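Local coordinates for protein bacterial regulatory proteins, tetR family (Corynebacterium glutamicum, PDB 3AQT) that binds resorcinol as a TetR-family transcriptional repressor and probably attaches to DNA through a helix-turn-helix domain, at residues B[153-158]-B[186-191]. Numbering follows the deposited sequence.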
loop_
_atom_site.group_PDB
_atom_site.type_symbol
_atom_site.label_atom_id
_atom_site.label_comp_id
_atom_site.label_asym_id
_atom_site.label_seq_id
_atom_site.Cartn_x
_atom_site.Cartn_y
_atom_site.Cartn_z
ATOM N N VAL B 153 0.425 -10.153 4.752
ATOM C CA VAL B 153 1.060 -11.430 4.435
ATOM C C VAL B 153 2.531 -11.196 4.106
ATOM O O VAL B 153 3.409 -11.873 4.629
ATOM C CB VAL B 153 0.375 -12.132 3.234
ATOM C CG1 VAL B 153 1.128 -13.409 2.883
ATOM C CG2 VAL B 153 -1.077 -12.462 3.570
ATOM N N LEU B 154 2.796 -10.230 3.238
ATOM C CA LEU B 154 4.164 -9.907 2.877
ATOM C C LEU B 154 4.974 -9.586 4.131
ATOM O O LEU B 154 6.124 -10.003 4.260
ATOM C CB LEU B 154 4.195 -8.724 1.907
ATOM C CG LEU B 154 3.771 -9.066 0.480
ATOM C CD1 LEU B 154 3.569 -7.800 -0.328
ATOM C CD2 LEU B 154 4.822 -9.955 -0.155
HETATM N N MSE B 155 4.359 -8.871 5.069
HETATM C CA MSE B 155 5.033 -8.498 6.307
HETATM C C MSE B 155 5.332 -9.660 7.237
HETATM O O MSE B 155 6.313 -9.629 7.974
HETATM C CB MSE B 155 4.218 -7.431 7.047
HETATM C CG MSE B 155 4.230 -6.071 6.353
HETATM SE SE MSE B 155 5.911 -5.081 6.527
HETATM C CE MSE B 155 7.086 -6.296 5.645
ATOM N N ARG B 156 4.493 -10.688 7.212
ATOM C CA ARG B 156 4.708 -11.844 8.075
ATOM C C ARG B 156 5.814 -12.732 7.529
ATOM O O ARG B 156 6.599 -13.294 8.284
ATOM C CB ARG B 156 3.444 -12.711 8.181
ATOM C CG ARG B 156 2.224 -12.036 8.734
ATOM C CD ARG B 156 1.209 -13.066 9.186
ATOM N NE ARG B 156 0.551 -13.787 8.093
ATOM C CZ ARG B 156 -0.632 -13.453 7.582
ATOM N NH1 ARG B 156 -1.294 -12.403 8.054
ATOM N NH2 ARG B 156 -1.173 -14.192 6.624
ATOM N N ILE B 157 5.861 -12.862 6.211
ATOM C CA ILE B 157 6.830 -13.737 5.566
ATOM C C ILE B 157 8.128 -13.105 5.089
ATOM O O ILE B 157 9.204 -13.603 5.415
ATOM C CB ILE B 157 6.181 -14.465 4.366
ATOM C CG1 ILE B 157 4.862 -15.114 4.802
ATOM C CG2 ILE B 157 7.127 -15.516 3.817
ATOM C CD1 ILE B 157 4.925 -16.184 5.928
ATOM N N LEU B 158 8.041 -12.023 4.317
ATOM C CA LEU B 158 9.243 -11.380 3.788
ATOM C C LEU B 158 9.736 -10.187 4.597
ATOM O O LEU B 158 10.869 -9.743 4.422
ATOM C CB LEU B 158 9.008 -10.948 2.342
ATOM C CG LEU B 158 8.631 -12.082 1.385
ATOM C CD1 LEU B 158 8.376 -11.521 -0.008
ATOM C CD2 LEU B 158 9.747 -13.115 1.357
ATOM N N CYS B 186 7.075 0.427 4.533
ATOM C CA CYS B 186 6.911 1.304 3.374
ATOM C C CYS B 186 7.393 0.626 2.101
ATOM O O CYS B 186 6.830 0.829 1.021
ATOM C CB CYS B 186 7.668 2.618 3.575
ATOM S SG CYS B 186 6.855 3.743 4.725
ATOM N N THR B 187 8.445 -0.176 2.234
ATOM C CA THR B 187 8.998 -0.898 1.101
ATOM C C THR B 187 7.910 -1.781 0.490
ATOM O O THR B 187 7.685 -1.758 -0.716
ATOM C CB THR B 187 10.193 -1.776 1.541
ATOM O OG1 THR B 187 11.231 -0.934 2.052
ATOM C CG2 THR B 187 10.732 -2.579 0.376
ATOM N N PHE B 188 7.222 -2.551 1.327
ATOM C CA PHE B 188 6.176 -3.418 0.821
ATOM C C PHE B 188 4.911 -2.668 0.383
ATOM O O PHE B 188 4.196 -3.113 -0.523
ATOM C CB PHE B 188 5.890 -4.507 1.849
ATOM C CG PHE B 188 6.975 -5.539 1.906
ATOM C CD1 PHE B 188 7.136 -6.442 0.863
ATOM C CD2 PHE B 188 7.897 -5.548 2.943
ATOM C CE1 PHE B 188 8.200 -7.333 0.851
ATOM C CE2 PHE B 188 8.968 -6.435 2.944
ATOM C CZ PHE B 188 9.122 -7.331 1.893
ATOM N N GLY B 189 4.645 -1.525 1.007
ATOM C CA GLY B 189 3.501 -0.736 0.603
ATOM C C GLY B 189 3.771 -0.248 -0.810
ATOM O O GLY B 189 2.886 -0.269 -1.668
ATOM N N SER B 190 5.012 0.174 -1.053
ATOM C CA SER B 190 5.435 0.658 -2.372
ATOM C C SER B 190 5.466 -0.464 -3.397
ATOM O O SER B 190 5.100 -0.267 -4.557
ATOM C CB SER B 190 6.835 1.263 -2.302
ATOM O OG SER B 190 6.844 2.435 -1.511
ATOM N N LEU B 191 5.920 -1.638 -2.969
ATOM C CA LEU B 191 6.005 -2.785 -3.863
ATOM C C LEU B 191 4.629 -3.088 -4.436
ATOM O O LEU B 191 4.464 -3.208 -5.651
ATOM C CB LEU B 191 6.537 -4.008 -3.111
ATOM C CG LEU B 191 6.652 -5.315 -3.907
ATOM C CD1 LEU B 191 7.795 -5.224 -4.907
ATOM C CD2 LEU B 191 6.893 -6.468 -2.944
#
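Phe188 carries this contact: its ring reaches from helix 180-199 to Leu154, Met155 and Leu158 of segment 153-158, inside the all-helical ligand-binding domain of a TetR-family repressor. The two helix segments run at 136° to each other, their axes 10.3 Å apart at closest, a gap that the phenyl ring spans. Each neighbour takes its own part of the ring, and all three come in obliquely. Leu154 CB lies 3.9 Å from Phe188 CD1, with the CD1 methyl of Leu154 beside it. At the far end of the ring, Leu158 CB sits 3.6 Å from Phe188 CZ. Met155, a selenomethionine, serves the CD2 side; the bend of its chain at chi2 (-74°) brings SE to 5.3 Å from the centroid of the Phe188 ring in an oblique Met-aromatic contact. The modelled position of its terminal methyl is doubtful. One turn on from Phe188, Leu191 adds a looser apolar touch, its CD2 standing 4.4 Å from Leu154 CD1.

Phe188 and Leu158 also line the resorcinol pocket and both touch the bound ligand, so the same ring that joins the two helices forms part of the inducer site. Around them, Leu130 of helix 119-134, another pocket residue, packs on both Leu158 and Leu191, while Phe102 of helix 90-111 touches Leu154. Further out, helix 180-199 meets the second subunit, where Cys186 packs on Ser190 of the other chain and Ser190 on its Cys186. Within its own helix, the Ser190 hydroxyl turns back to donate to Cys186 O at 3.0 Å; this oxygen also accepts Ser190 N, the two donors arriving from opposite faces of the carbonyl plane.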